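Local coordinates for carbohydrate binding module family 33 and 10 domain protein (Teredinibacter turnerae, PDB 6RW7) that is an AA10 lytic polysaccharide monooxygenase, represented here by its copper-binding catalytic domain, and probably acts on cellulose by oxidative cleavage, at residues C28-A33 and T82-P87; S43-F48 and A78-P83; F98-S103 and A183-N188; S109-L114 and G149-N154. All blocks are in the same frame, centred on the assembly; numbering follows the deposited sequence. Where two conformers were deposited one is given.

Contact 1: C28-A33 and T82-P87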
loop_
_atom_site.group_PDB
_atom_site.type_symbol
_atom_site.label_atom_id
_atom_site.label_comp_id
_atom_site.label_asym_id
_atom_site.label_seq_id
_atom_site.Cartn_x
_atom_site.Cartn_y
_atom_site.Cartn_z
ATOM N N CYS A 28 4.868 8.980 -13.289
ATOM C CA CYS A 28 5.845 8.083 -12.614
ATOM C C CYS A 28 7.289 8.383 -13.042
ATOM O O CYS A 28 8.205 7.689 -12.598
ATOM C CB CYS A 28 5.546 6.631 -12.948
ATOM S SG CYS A 28 3.939 6.077 -12.333
ATOM N N ASP A 29 7.521 9.426 -13.825
ATOM C CA ASP A 29 8.861 9.633 -14.422
ATOM C C ASP A 29 9.932 9.751 -13.336
ATOM O O ASP A 29 11.003 9.165 -13.484
ATOM C CB ASP A 29 8.865 10.869 -15.318
ATOM C CG ASP A 29 8.242 10.631 -16.688
ATOM O OD1 ASP A 29 7.765 9.494 -16.959
ATOM O OD2 ASP A 29 8.189 11.608 -17.464
ATOM N N GLU A 30 9.679 10.520 -12.275
ATOM C CA GLU A 30 10.686 10.766 -11.218
ATOM C C GLU A 30 10.964 9.452 -10.478
ATOM O O GLU A 30 12.122 9.132 -10.248
ATOM C CB GLU A 30 10.175 11.864 -10.289
ATOM C CG GLU A 30 11.278 12.680 -9.662
ATOM C CD GLU A 30 10.720 13.819 -8.835
ATOM O OE1 GLU A 30 10.182 14.771 -9.447
ATOM O OE2 GLU A 30 10.772 13.719 -7.584
ATOM N N ALA A 31 9.901 8.733 -10.095
ATOM C CA ALA A 31 10.042 7.439 -9.390
ATOM C C ALA A 31 10.888 6.493 -10.264
ATOM O O ALA A 31 11.828 5.887 -9.761
ATOM C CB ALA A 31 8.691 6.854 -9.077
ATOM N N PHE A 32 10.545 6.379 -11.548
ATOM C CA PHE A 32 11.273 5.506 -12.500
ATOM C C PHE A 32 12.746 5.920 -12.615
ATOM O O PHE A 32 13.656 5.070 -12.560
ATOM C CB PHE A 32 10.601 5.542 -13.870
ATOM C CG PHE A 32 9.233 4.914 -14.006
ATOM C CD1 PHE A 32 8.761 3.907 -13.165
ATOM C CD2 PHE A 32 8.421 5.313 -15.049
ATOM C CE1 PHE A 32 7.526 3.320 -13.387
ATOM C CE2 PHE A 32 7.177 4.741 -15.265
ATOM C CZ PHE A 32 6.731 3.743 -14.423
ATOM N N ALA A 33 12.974 7.223 -12.800
ATOM C CA ALA A 33 14.328 7.779 -12.990
ATOM C C ALA A 33 15.186 7.617 -11.734
ATOM O O ALA A 33 16.332 7.172 -11.814
ATOM C CB ALA A 33 14.205 9.218 -13.406
ATOM N N THR A 82 11.579 4.044 -3.303
ATOM C CA THR A 82 12.353 5.131 -3.948
ATOM C C THR A 82 11.850 6.496 -3.467
ATOM O O THR A 82 10.683 6.827 -3.660
ATOM C CB THR A 82 12.249 5.006 -5.471
ATOM O OG1 THR A 82 12.656 3.680 -5.825
ATOM C CG2 THR A 82 13.123 6.016 -6.177
ATOM N N PRO A 83 12.716 7.384 -2.938
ATOM C CA PRO A 83 12.331 8.776 -2.741
ATOM C C PRO A 83 11.979 9.433 -4.077
ATOM O O PRO A 83 12.755 9.329 -5.036
ATOM C CB PRO A 83 13.567 9.420 -2.098
ATOM C CG PRO A 83 14.314 8.264 -1.498
ATOM C CD PRO A 83 14.089 7.121 -2.472
ATOM N N ALA A 84 10.813 10.055 -4.140
ATOM C CA ALA A 84 10.337 10.787 -5.335
ATOM C C ALA A 84 9.121 11.630 -5.014
ATOM O O ALA A 84 8.483 11.405 -3.966
ATOM C CB ALA A 84 9.939 9.823 -6.437
ATOM N N ASN A 85 8.798 12.554 -5.904
ATOM C CA ASN A 85 7.444 13.156 -5.979
ATOM C C ASN A 85 6.548 12.129 -6.674
ATOM O O ASN A 85 6.420 12.164 -7.906
ATOM C CB ASN A 85 7.440 14.526 -6.666
ATOM C CG ASN A 85 6.146 15.281 -6.454
ATOM O OD1 ASN A 85 5.174 14.726 -5.943
ATOM N ND2 ASN A 85 6.124 16.549 -6.844
ATOM N N TRP A 86 5.997 11.203 -5.899
ATOM C CA TRP A 86 5.079 10.159 -6.415
ATOM C C TRP A 86 3.752 10.794 -6.824
ATOM O O TRP A 86 3.353 11.835 -6.278
ATOM C CB TRP A 86 4.859 9.098 -5.336
ATOM C CG TRP A 86 6.040 8.220 -5.072
ATOM C CD1 TRP A 86 7.080 8.430 -4.211
ATOM C CD2 TRP A 86 6.283 6.955 -5.700
ATOM N NE1 TRP A 86 7.967 7.394 -4.283
ATOM C CE2 TRP A 86 7.489 6.463 -5.173
ATOM C CE3 TRP A 86 5.569 6.184 -6.629
ATOM C CZ2 TRP A 86 7.999 5.228 -5.548
ATOM C CZ3 TRP A 86 6.084 4.968 -7.012
ATOM C CH2 TRP A 86 7.282 4.504 -6.475
ATOM N N PRO A 87 2.972 10.174 -7.730
ATOM C CA PRO A 87 1.629 10.643 -8.033
ATOM C C PRO A 87 0.767 10.655 -6.768
ATOM O O PRO A 87 0.835 9.732 -5.978
ATOM C CB PRO A 87 1.051 9.626 -9.042
ATOM C CG PRO A 87 2.258 8.875 -9.562
ATOM C CD PRO A 87 3.314 8.948 -8.481
HETATM O O HOH W 1 7.024 10.047 -9.968
#
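Ala31, in the first turn of helix 29-37, meets Ala84 of the irregular segment 82-87, and their CA atoms are 5.3 Å apart. The CB of Ala84 rests on the helix backbone, 3.8 Å from the CA of Ala31. The methyl of Ala31 in turn sits over one face of the Trp86 indole, with CB 3.7 Å from the centroid of the six-membered ring and 8° off its normal, a CH-pi contact. With CG anti to the carbonyl carbon (chi1 -71°), Trp86 swings its ring back to the helix although its CB points away from it. The indole is fixed at its edge too, where NE1 donates in the ring plane to Thr82 O at 2.8 Å. Arg10 adds a cation-pi contact to Trp86. Replacing Trp86 by a leucine is likely to leave Thr82 O without this donor and the Ala31 methyl without its aromatic face. In the conformer given, Asn85 N donates to Glu30 OE2 at 2.8 Å. The bond is nearly straight but comes from above the carboxylate plane. Glu30 is also modelled a second way, so it may not be constant. A water links Ala31 N to Asn85 O. Cys28 SG, in disulfide with Cys14, lies 4.3 Å from Pro87 CG. Apolar packing thus joins loop and helix on the buried side, and a carboxylate and a water engage loop backbone on the exposed side.

Contact 2: S43-F48 and A78-P83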
loop_
_atom_site.group_PDB
_atom_site.type_symbol
_atom_site.label_atom_id
_atom_site.label_comp_id
_atom_site.label_asym_id
_atom_site.label_seq_id
_atom_site.Cartn_x
_atom_site.Cartn_y
_atom_site.Cartn_z
ATOM N N SER A 43 12.667 -3.566 -15.218
ATOM C CA SER A 43 11.830 -4.786 -15.229
ATOM C C SER A 43 11.202 -4.998 -13.848
ATOM O O SER A 43 10.166 -5.669 -13.759
ATOM C CB SER A 43 12.618 -5.976 -15.670
ATOM O OG SER A 43 13.630 -6.252 -14.723
ATOM N N HIS A 44 11.792 -4.442 -12.798
ATOM C CA HIS A 44 11.283 -4.678 -11.425
ATOM C C HIS A 44 9.832 -4.192 -11.269
ATOM O O HIS A 44 9.079 -4.759 -10.416
ATOM C CB HIS A 44 12.197 -4.015 -10.401
ATOM C CG HIS A 44 13.524 -4.670 -10.307
ATOM N ND1 HIS A 44 14.547 -4.147 -9.559
ATOM C CD2 HIS A 44 13.983 -5.818 -10.846
ATOM C CE1 HIS A 44 15.587 -4.962 -9.629
ATOM N NE2 HIS A 44 15.263 -5.998 -10.395
ATOM N N TRP A 45 9.439 -3.151 -12.011
ATOM C CA TRP A 45 8.092 -2.532 -11.874
ATOM C C TRP A 45 7.018 -3.487 -12.397
ATOM O O TRP A 45 5.840 -3.322 -12.068
ATOM C CB TRP A 45 8.032 -1.181 -12.578
ATOM C CG TRP A 45 9.021 -0.183 -12.083
ATOM C CD1 TRP A 45 10.278 0.029 -12.561
ATOM C CD2 TRP A 45 8.814 0.788 -11.038
ATOM N NE1 TRP A 45 10.894 1.021 -11.849
ATOM C CE2 TRP A 45 10.014 1.521 -10.924
ATOM C CE3 TRP A 45 7.759 1.105 -10.178
ATOM C CZ2 TRP A 45 10.174 2.558 -10.018
ATOM C CZ3 TRP A 45 7.903 2.155 -9.300
ATOM C CH2 TRP A 45 9.115 2.840 -9.184
ATOM N N TYR A 46 7.401 -4.495 -13.173
ATOM C CA TYR A 46 6.452 -5.537 -13.630
ATOM C C TYR A 46 6.011 -6.407 -12.449
ATOM O O TYR A 46 4.979 -7.068 -12.552
ATOM C CB TYR A 46 7.031 -6.329 -14.803
ATOM C CG TYR A 46 7.024 -5.512 -16.068
ATOM C CD1 TYR A 46 7.941 -4.489 -16.279
ATOM C CD2 TYR A 46 6.019 -5.673 -17.001
ATOM C CE1 TYR A 46 7.894 -3.693 -17.419
ATOM C CE2 TYR A 46 5.976 -4.911 -18.155
ATOM C CZ TYR A 46 6.908 -3.911 -18.365
ATOM O OH TYR A 46 6.853 -3.149 -19.509
ATOM N N ASN A 47 6.761 -6.407 -11.348
ATOM C CA ASN A 47 6.414 -7.162 -10.114
ATOM C C ASN A 47 5.673 -6.266 -9.118
ATOM O O ASN A 47 5.825 -6.440 -7.908
ATOM C CB ASN A 47 7.666 -7.795 -9.489
ATOM C CG ASN A 47 7.705 -9.288 -9.690
ATOM O OD1 ASN A 47 8.772 -9.852 -9.981
ATOM N ND2 ASN A 47 6.571 -9.921 -9.547
ATOM N N PHE A 48 4.815 -5.389 -9.628
ATOM C CA PHE A 48 4.086 -4.423 -8.784
ATOM C C PHE A 48 3.128 -5.159 -7.848
ATOM O O PHE A 48 2.692 -4.603 -6.830
ATOM C CB PHE A 48 3.310 -3.433 -9.642
ATOM C CG PHE A 48 2.311 -3.999 -10.607
ATOM C CD1 PHE A 48 0.999 -4.207 -10.229
ATOM C CD2 PHE A 48 2.661 -4.279 -11.914
ATOM C CE1 PHE A 48 0.056 -4.664 -11.140
ATOM C CE2 PHE A 48 1.719 -4.732 -12.821
ATOM C CZ PHE A 48 0.425 -4.939 -12.432
ATOM N N ALA A 78 12.497 -1.991 -2.374
ATOM C CA ALA A 78 11.482 -2.116 -3.441
ATOM C C ALA A 78 11.556 -0.886 -4.344
ATOM O O ALA A 78 11.930 0.216 -3.909
ATOM C CB ALA A 78 10.090 -2.253 -2.853
ATOM N N PRO A 79 11.072 -0.978 -5.593
ATOM C CA PRO A 79 10.822 0.225 -6.391
ATOM C C PRO A 79 10.030 1.270 -5.587
ATOM O O PRO A 79 10.244 2.454 -5.701
ATOM C CB PRO A 79 10.012 -0.338 -7.567
ATOM C CG PRO A 79 10.554 -1.742 -7.729
ATOM C CD PRO A 79 10.775 -2.229 -6.319
ATOM N N TYR A 80 9.101 0.777 -4.753
ATOM C CA TYR A 80 8.090 1.593 -4.030
ATOM C C TYR A 80 8.699 2.285 -2.818
ATOM O O TYR A 80 8.001 3.125 -2.232
ATOM C CB TYR A 80 6.867 0.718 -3.744
ATOM C CG TYR A 80 6.351 0.155 -5.047
ATOM C CD1 TYR A 80 5.781 0.994 -5.995
ATOM C CD2 TYR A 80 6.585 -1.163 -5.399
ATOM C CE1 TYR A 80 5.412 0.535 -7.245
ATOM C CE2 TYR A 80 6.236 -1.630 -6.651
ATOM C CZ TYR A 80 5.649 -0.786 -7.574
ATOM O OH TYR A 80 5.312 -1.254 -8.804
ATOM N N ASP A 81 9.959 2.005 -2.484
ATOM C CA ASP A 81 10.702 2.723 -1.419
ATOM C C ASP A 81 11.389 3.959 -1.989
ATOM O O ASP A 81 11.768 4.822 -1.193
ATOM C CB ASP A 81 11.731 1.810 -0.757
ATOM C CG ASP A 81 11.085 0.694 0.025
ATOM O OD1 ASP A 81 10.141 1.000 0.813
ATOM O OD2 ASP A 81 11.534 -0.460 -0.141
ATOM N N THR A 82 11.579 4.044 -3.303
ATOM C CA THR A 82 12.353 5.131 -3.948
ATOM C C THR A 82 11.850 6.496 -3.467
ATOM O O THR A 82 10.683 6.827 -3.660
ATOM C CB THR A 82 12.249 5.006 -5.471
ATOM O OG1 THR A 82 12.656 3.680 -5.825
ATOM C CG2 THR A 82 13.123 6.016 -6.177
ATOM N N PRO A 83 12.716 7.384 -2.938
ATOM C CA PRO A 83 12.331 8.776 -2.741
ATOM C C PRO A 83 11.979 9.433 -4.077
ATOM O O PRO A 83 12.755 9.329 -5.036
ATOM C CB PRO A 83 13.567 9.420 -2.098
ATOM C CG PRO A 83 14.314 8.264 -1.498
ATOM C CD PRO A 83 14.089 7.121 -2.472
#
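Two short 3-10 segments, 43-46 and 79-81, pack together in the loop region beside helices 10-17 and 29-37. Trp45 and Pro79 meet at the centre. The CB of Pro79 stands over the indole face, 3.5 Å from the centroid of the six-membered ring and 4° off its normal, a CH-pi contact. Trp45 then turns an edge to the face of Tyr80 in an offset edge-to-face pair. The planes stand at 85°, and Trp45 CZ3 is 3.6 Å from Tyr80 CE1. The CG of Trp45 is anti to the carbonyl carbon (chi1 -59°), which carries the ring over to Pro79. A serine in place of Trp45 is likely to open a gap beside Pro79 and leave Tyr80 without its edge-on neighbour. The Tyr80 hydroxyl reaches Phe48, with OH 3.1 Å from Phe48 CB, and is hydrogen-bonded to Cys14 O. Pro79 O accepts from Thr82 N and Thr82 OG1, which helps to hold the 3-10 turn. Phe32 and Tyr35 of helix 29-37 also meet the Trp45 ring. The arrangement is a packed aromatic core in the long loop-and-helix region between strands 3-6 and 96-101, which probably corresponds to the L2 region of AA10 enzymes.

Contact 3: F98-S103 and A183-N188. With CU (copper (II) ion), chain C.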
loop_
_atom_site.group_PDB
_atom_site.type_symbol
_atom_site.label_atom_id
_atom_site.label_comp_id
_atom_site.label_asym_id
_atom_site.label_seq_id
_atom_site.Cartn_x
_atom_site.Cartn_y
_atom_site.Cartn_z
ATOM N N PHE A 98 -11.366 0.961 0.772
ATOM C CA PHE A 98 -10.072 0.643 0.124
ATOM C C PHE A 98 -10.249 -0.640 -0.677
ATOM O O PHE A 98 -10.817 -1.588 -0.149
ATOM C CB PHE A 98 -8.962 0.470 1.159
ATOM C CG PHE A 98 -8.578 1.748 1.846
ATOM C CD1 PHE A 98 -9.300 2.215 2.935
ATOM C CD2 PHE A 98 -7.523 2.508 1.376
ATOM C CE1 PHE A 98 -8.976 3.429 3.522
ATOM C CE2 PHE A 98 -7.177 3.695 1.997
ATOM C CZ PHE A 98 -7.922 4.168 3.046
ATOM N N VAL A 99 -9.793 -0.654 -1.912
ATOM C CA VAL A 99 -9.972 -1.807 -2.824
ATOM C C VAL A 99 -8.600 -2.421 -3.065
ATOM O O VAL A 99 -7.728 -1.765 -3.720
ATOM C CB VAL A 99 -10.632 -1.370 -4.135
ATOM C CG1 VAL A 99 -10.812 -2.570 -5.045
ATOM C CG2 VAL A 99 -11.964 -0.655 -3.904
ATOM N N TRP A 100 -8.407 -3.628 -2.559
ATOM C CA TRP A 100 -7.223 -4.442 -2.926
ATOM C C TRP A 100 -7.567 -5.191 -4.204
ATOM O O TRP A 100 -8.567 -5.939 -4.214
ATOM C CB TRP A 100 -6.852 -5.417 -1.827
ATOM C CG TRP A 100 -6.102 -4.812 -0.683
ATOM C CD1 TRP A 100 -6.581 -4.097 0.377
ATOM C CD2 TRP A 100 -4.686 -4.852 -0.524
ATOM N NE1 TRP A 100 -5.554 -3.723 1.200
ATOM C CE2 TRP A 100 -4.383 -4.200 0.687
ATOM C CE3 TRP A 100 -3.652 -5.418 -1.266
ATOM C CZ2 TRP A 100 -3.074 -4.084 1.154
ATOM C CZ3 TRP A 100 -2.355 -5.299 -0.802
ATOM C CH2 TRP A 100 -2.075 -4.621 0.381
ATOM N N ASP A 101 -6.726 -5.074 -5.224
ATOM C CA ASP A 101 -6.793 -5.972 -6.389
ATOM C C ASP A 101 -5.942 -7.191 -6.079
ATOM O O ASP A 101 -4.739 -7.027 -5.819
ATOM C CB ASP A 101 -6.286 -5.343 -7.685
ATOM C CG ASP A 101 -6.387 -6.361 -8.809
ATOM O OD1 ASP A 101 -5.500 -7.194 -8.920
ATOM O OD2 ASP A 101 -7.397 -6.381 -9.479
ATOM N N ILE A 102 -6.543 -8.368 -6.083
ATOM C CA ILE A 102 -5.802 -9.635 -5.827
ATOM C C ILE A 102 -5.924 -10.550 -7.056
ATOM O O ILE A 102 -5.643 -11.733 -6.935
ATOM C CB ILE A 102 -6.255 -10.279 -4.489
ATOM C CG1 ILE A 102 -7.669 -10.877 -4.534
ATOM C CG2 ILE A 102 -6.124 -9.287 -3.336
ATOM C CD1 ILE A 102 -7.964 -11.747 -3.327
ATOM N N SER A 103 -6.173 -9.971 -8.230
ATOM C CA SER A 103 -6.396 -10.738 -9.482
ATOM C C SER A 103 -5.173 -11.607 -9.820
ATOM O O SER A 103 -5.362 -12.733 -10.313
ATOM C CB SER A 103 -6.748 -9.833 -10.622
ATOM O OG SER A 103 -5.676 -8.965 -10.910
ATOM N N ALA A 183 -0.365 -0.013 3.996
ATOM C CA ALA A 183 -1.396 -1.047 4.162
ATOM C C ALA A 183 -0.826 -2.439 3.935
ATOM O O ALA A 183 0.081 -2.631 3.114
ATOM C CB ALA A 183 -2.532 -0.797 3.205
ATOM N N GLU A 184 -1.440 -3.391 4.615
ATOM C CA GLU A 184 -1.063 -4.805 4.534
ATOM C C GLU A 184 -2.288 -5.667 4.259
ATOM O O GLU A 184 -3.371 -5.395 4.823
ATOM C CB GLU A 184 -0.453 -5.281 5.853
ATOM C CG GLU A 184 0.720 -4.462 6.330
ATOM C CD GLU A 184 1.305 -4.926 7.653
ATOM O OE1 GLU A 184 0.641 -5.751 8.349
ATOM O OE2 GLU A 184 2.415 -4.462 7.975
ATOM N N TRP A 185 -2.067 -6.714 3.473
ATOM C CA TRP A 185 -3.064 -7.785 3.260
ATOM C C TRP A 185 -2.404 -9.072 3.736
ATOM O O TRP A 185 -1.435 -9.492 3.098
ATOM C CB TRP A 185 -3.535 -7.819 1.807
ATOM C CG TRP A 185 -4.214 -9.088 1.410
ATOM C CD1 TRP A 185 -5.120 -9.813 2.128
ATOM C CD2 TRP A 185 -4.022 -9.775 0.164
ATOM N NE1 TRP A 185 -5.483 -10.924 1.426
ATOM C CE2 TRP A 185 -4.821 -10.932 0.227
ATOM C CE3 TRP A 185 -3.247 -9.533 -0.980
ATOM C CZ2 TRP A 185 -4.856 -11.854 -0.813
ATOM C CZ3 TRP A 185 -3.298 -10.445 -2.011
ATOM C CH2 TRP A 185 -4.078 -11.598 -1.914
ATOM N N GLY A 186 -2.889 -9.635 4.835
ATOM C CA GLY A 186 -2.250 -10.820 5.426
ATOM C C GLY A 186 -3.105 -12.054 5.279
ATOM O O GLY A 186 -4.311 -12.032 5.633
ATOM N N ARG A 187 -2.486 -13.128 4.810
ATOM C CA ARG A 187 -3.077 -14.482 4.849
ATOM C C ARG A 187 -2.806 -15.084 6.228
ATOM O O ARG A 187 -1.986 -14.558 6.999
ATOM C CB ARG A 187 -2.492 -15.317 3.707
ATOM C CG ARG A 187 -2.873 -14.777 2.339
ATOM C CD ARG A 187 -2.137 -15.445 1.207
ATOM N NE ARG A 187 -2.458 -16.860 1.107
ATOM C CZ ARG A 187 -1.740 -17.763 0.436
ATOM N NH1 ARG A 187 -0.669 -17.407 -0.251
ATOM N NH2 ARG A 187 -2.093 -19.022 0.466
ATOM N N ASN A 188 -3.483 -16.181 6.514
ATOM C CA ASN A 188 -3.415 -16.806 7.841
ATOM C C ASN A 188 -2.090 -17.564 7.998
ATOM O O ASN A 188 -1.247 -17.568 7.092
ATOM C CB ASN A 188 -4.659 -17.653 8.068
ATOM C CG ASN A 188 -4.573 -19.024 7.446
ATOM O OD1 ASN A 188 -3.779 -19.280 6.542
ATOM N ND2 ASN A 188 -5.386 -19.915 7.978
HETATM CU CU CU C . -9.046 -4.686 -10.270
HETATM O O HOH W 2 -4.956 -3.351 3.943
HETATM O O HOH W 3 -10.010 -6.379 -11.260
#
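Trp185 and Trp100 bury the most surface here, followed by Ile102. The two tryptophans come from strands of different sheets, 178-187 and 96-101, whose segment axes pass 9.8 Å apart at 54°. They lie in the interior between the two sheets of the immunoglobulin-like beta-sandwich of LPMOs. Trp185 CB lies over the face of Trp100, 3.6 Å from the centroid of its six-membered ring. The indole of Trp185 then turns its edge toward that face, with the planes 55° apart. Its CG is anti to the backbone N (chi1 163°), which lays the ring beside Ile102. There Ile102 CG2 lies over one face of the indole, 3.5 Å from the centroid of the Trp185 six-membered ring, a CH-pi contact. Trp100 CZ2 is 3.9 Å from Ala183 CB. A water accepts from Trp100 NE1 and donates to Glu184 O, while Trp185 NE1 bonds to Thr111 OG1. Asp101 points away and binds the copper(II) ion through OD2 at 2.5 Å, with Glu5 and His165. Its OD1 takes Ser103 N in an Asx turn and Ser103 OG through the syn lone pair. Both indole N-H groups are thus satisfied, and the bonds to OD1 probably help orient the metal-binding carboxylate.

Contact 4: S109-L114 and G149-N154. With NA (sodium ion), chain B.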
loop_
_atom_site.group_PDB
_atom_site.type_symbol
_atom_site.label_atom_id
_atom_site.label_comp_id
_atom_site.label_asym_id
_atom_site.label_seq_id
_atom_site.Cartn_x
_atom_site.Cartn_y
_atom_site.Cartn_z
ATOM N N SER A 109 -9.349 -17.619 0.072
ATOM C CA SER A 109 -9.722 -18.750 0.960
ATOM C C SER A 109 -8.991 -18.713 2.309
ATOM O O SER A 109 -9.534 -19.311 3.255
ATOM C CB SER A 109 -9.519 -20.075 0.274
ATOM O OG SER A 109 -8.132 -20.354 0.141
ATOM N N ASP A 110 -7.813 -18.092 2.418
ATOM C CA ASP A 110 -7.093 -18.012 3.710
ATOM C C ASP A 110 -6.685 -16.555 3.978
ATOM O O ASP A 110 -5.810 -16.346 4.813
ATOM C CB ASP A 110 -5.941 -19.024 3.781
ATOM C CG ASP A 110 -4.898 -18.816 2.697
ATOM O OD1 ASP A 110 -5.035 -17.849 1.897
ATOM O OD2 ASP A 110 -3.940 -19.639 2.656
ATOM N N THR A 111 -7.347 -15.589 3.343
ATOM C CA THR A 111 -7.211 -14.176 3.758
ATOM C C THR A 111 -7.605 -14.057 5.233
ATOM O O THR A 111 -8.667 -14.605 5.609
ATOM C CB THR A 111 -8.096 -13.248 2.923
ATOM O OG1 THR A 111 -7.475 -13.133 1.640
ATOM C CG2 THR A 111 -8.232 -11.877 3.545
ATOM N N GLU A 112 -6.817 -13.360 6.039
ATOM C CA GLU A 112 -7.131 -13.182 7.477
ATOM C C GLU A 112 -7.302 -11.705 7.842
ATOM O O GLU A 112 -8.240 -11.404 8.619
ATOM C CB GLU A 112 -6.050 -13.793 8.356
ATOM C CG GLU A 112 -6.414 -13.655 9.814
ATOM C CD GLU A 112 -5.664 -14.586 10.739
ATOM O OE1 GLU A 112 -4.465 -14.819 10.496
ATOM O OE2 GLU A 112 -6.297 -15.072 11.715
ATOM N N GLU A 113 -6.441 -10.797 7.386
ATOM C CA GLU A 113 -6.614 -9.419 7.887
ATOM C C GLU A 113 -6.131 -8.385 6.881
ATOM O O GLU A 113 -5.296 -8.661 6.016
ATOM C CB GLU A 113 -5.940 -9.232 9.242
ATOM C CG GLU A 113 -4.455 -9.507 9.193
ATOM C CD GLU A 113 -3.673 -9.263 10.470
ATOM O OE1 GLU A 113 -4.284 -9.241 11.551
ATOM O OE2 GLU A 113 -2.457 -9.036 10.376
ATOM N N LEU A 114 -6.707 -7.211 7.030
ATOM C CA LEU A 114 -6.365 -6.015 6.237
ATOM C C LEU A 114 -6.029 -4.938 7.265
ATOM O O LEU A 114 -6.878 -4.644 8.124
ATOM C CB LEU A 114 -7.569 -5.590 5.389
ATOM C CG LEU A 114 -8.031 -6.476 4.228
ATOM C CD1 LEU A 114 -6.960 -6.654 3.193
ATOM C CD2 LEU A 114 -8.643 -7.797 4.674
ATOM N N GLY A 149 -10.837 -16.754 5.189
ATOM C CA GLY A 149 -11.596 -17.083 3.975
ATOM C C GLY A 149 -13.096 -16.883 4.120
ATOM O O GLY A 149 -13.817 -17.009 3.123
ATOM N N ASP A 150 -13.567 -16.577 5.327
ATOM C CA ASP A 150 -15.016 -16.457 5.604
ATOM C C ASP A 150 -15.349 -14.971 5.740
ATOM O O ASP A 150 -15.297 -14.429 6.850
ATOM C CB ASP A 150 -15.429 -17.281 6.818
ATOM C CG ASP A 150 -16.938 -17.290 6.989
ATOM O OD1 ASP A 150 -17.638 -16.506 6.273
ATOM O OD2 ASP A 150 -17.412 -18.086 7.818
ATOM N N PHE A 151 -15.735 -14.334 4.643
ATOM C CA PHE A 151 -15.908 -12.866 4.618
ATOM C C PHE A 151 -17.192 -12.465 5.341
ATOM O O PHE A 151 -17.290 -11.304 5.731
ATOM C CB PHE A 151 -15.836 -12.356 3.184
ATOM C CG PHE A 151 -14.419 -12.342 2.669
ATOM C CD1 PHE A 151 -13.822 -13.512 2.239
ATOM C CD2 PHE A 151 -13.668 -11.179 2.659
ATOM C CE1 PHE A 151 -12.526 -13.512 1.757
ATOM C CE2 PHE A 151 -12.361 -11.177 2.185
ATOM C CZ PHE A 151 -11.783 -12.352 1.752
ATOM N N SER A 152 -18.100 -13.407 5.610
ATOM C CA SER A 152 -19.347 -13.129 6.373
ATOM C C SER A 152 -19.031 -12.794 7.832
ATOM O O SER A 152 -19.913 -12.235 8.523
ATOM C CB SER A 152 -20.313 -14.294 6.251
ATOM O OG SER A 152 -19.895 -15.356 7.091
ATOM N N THR A 153 -17.810 -13.011 8.303
ATOM C CA THR A 153 -17.468 -12.836 9.738
ATOM C C THR A 153 -17.024 -11.397 10.046
ATOM O O THR A 153 -16.698 -11.137 11.218
ATOM C CB THR A 153 -16.446 -13.871 10.206
ATOM O OG1 THR A 153 -15.227 -13.712 9.469
ATOM C CG2 THR A 153 -16.997 -15.273 10.060
ATOM N N ASN A 154 -17.024 -10.481 9.069
ATOM C CA ASN A 154 -16.662 -9.065 9.340
ATOM C C ASN A 154 -17.411 -8.202 8.334
ATOM O O ASN A 154 -17.132 -8.295 7.134
ATOM C CB ASN A 154 -15.153 -8.825 9.320
ATOM C CG ASN A 154 -14.777 -7.449 9.824
ATOM O OD1 ASN A 154 -15.567 -6.498 9.713
ATOM N ND2 ASN A 154 -13.612 -7.348 10.444
HETATM NA NA NA B . -18.133 -9.203 5.132
HETATM O O HOH W 4 -20.092 -9.527 6.521
HETATM O O HOH W 5 -19.286 -7.283 4.347
HETATM O O HOH W 6 -19.152 -10.224 3.268
#
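Thr111 and Phe151 supply the side-chain contact between the start of strand 111-118 and the loop 149-154. From CB, Thr111 meets the tip of the phenyl ring, with CB 4.0 Å from Phe151 CZ. The branch CG2, anti to the backbone N, touches the same CZ at 4.0 Å. The other branch, OG1, is hydrogen-bonded to His107 O. The two side chains cross at about a right angle. The backbones are tied by Gly149 N, which donates to Thr111 O at 3.1 Å in the carbonyl plane. Gly149 CA also makes a CA-H...O contact of 3.1 Å with Ser109 O. A beta carbon at this position would probably crowd that oxygen, consistent with the glycine and its positive phi. Further along the loop, Phe151 O and Asn154 O bind the sodium ion at 2.3 Å and 2.4 Å, with Val157 O and three waters. One backbone hydrogen bond, a close CA-H...O contact and a light apolar touch therefore join the strand to the loop whose carbonyls coordinate sodium.

Contacts 1 and 2 form one continuous cluster, their centres about 10 Å apart. They share Thr82 and Pro83, and Trp86 and Phe32 of contact 1 touch Trp45 of contact 2. Both lie in the loop and helix region ahead of strand 89-90. Contacts 3 and 4 come later in the chain, their centres about 11 Å apart, and meet where strands 111-118 and 178-187 pair in the mixed sheet. Contact 4 is nested within the loop that contact 3 closes. Contacts 1 and 4 lie on opposite sides of the chain's centre, about 34 Å between centres. Contact 3 supplies a ligand of the copper(II) ion, and the Phe48 side chain of contact 2 comes within about 9 Å of it.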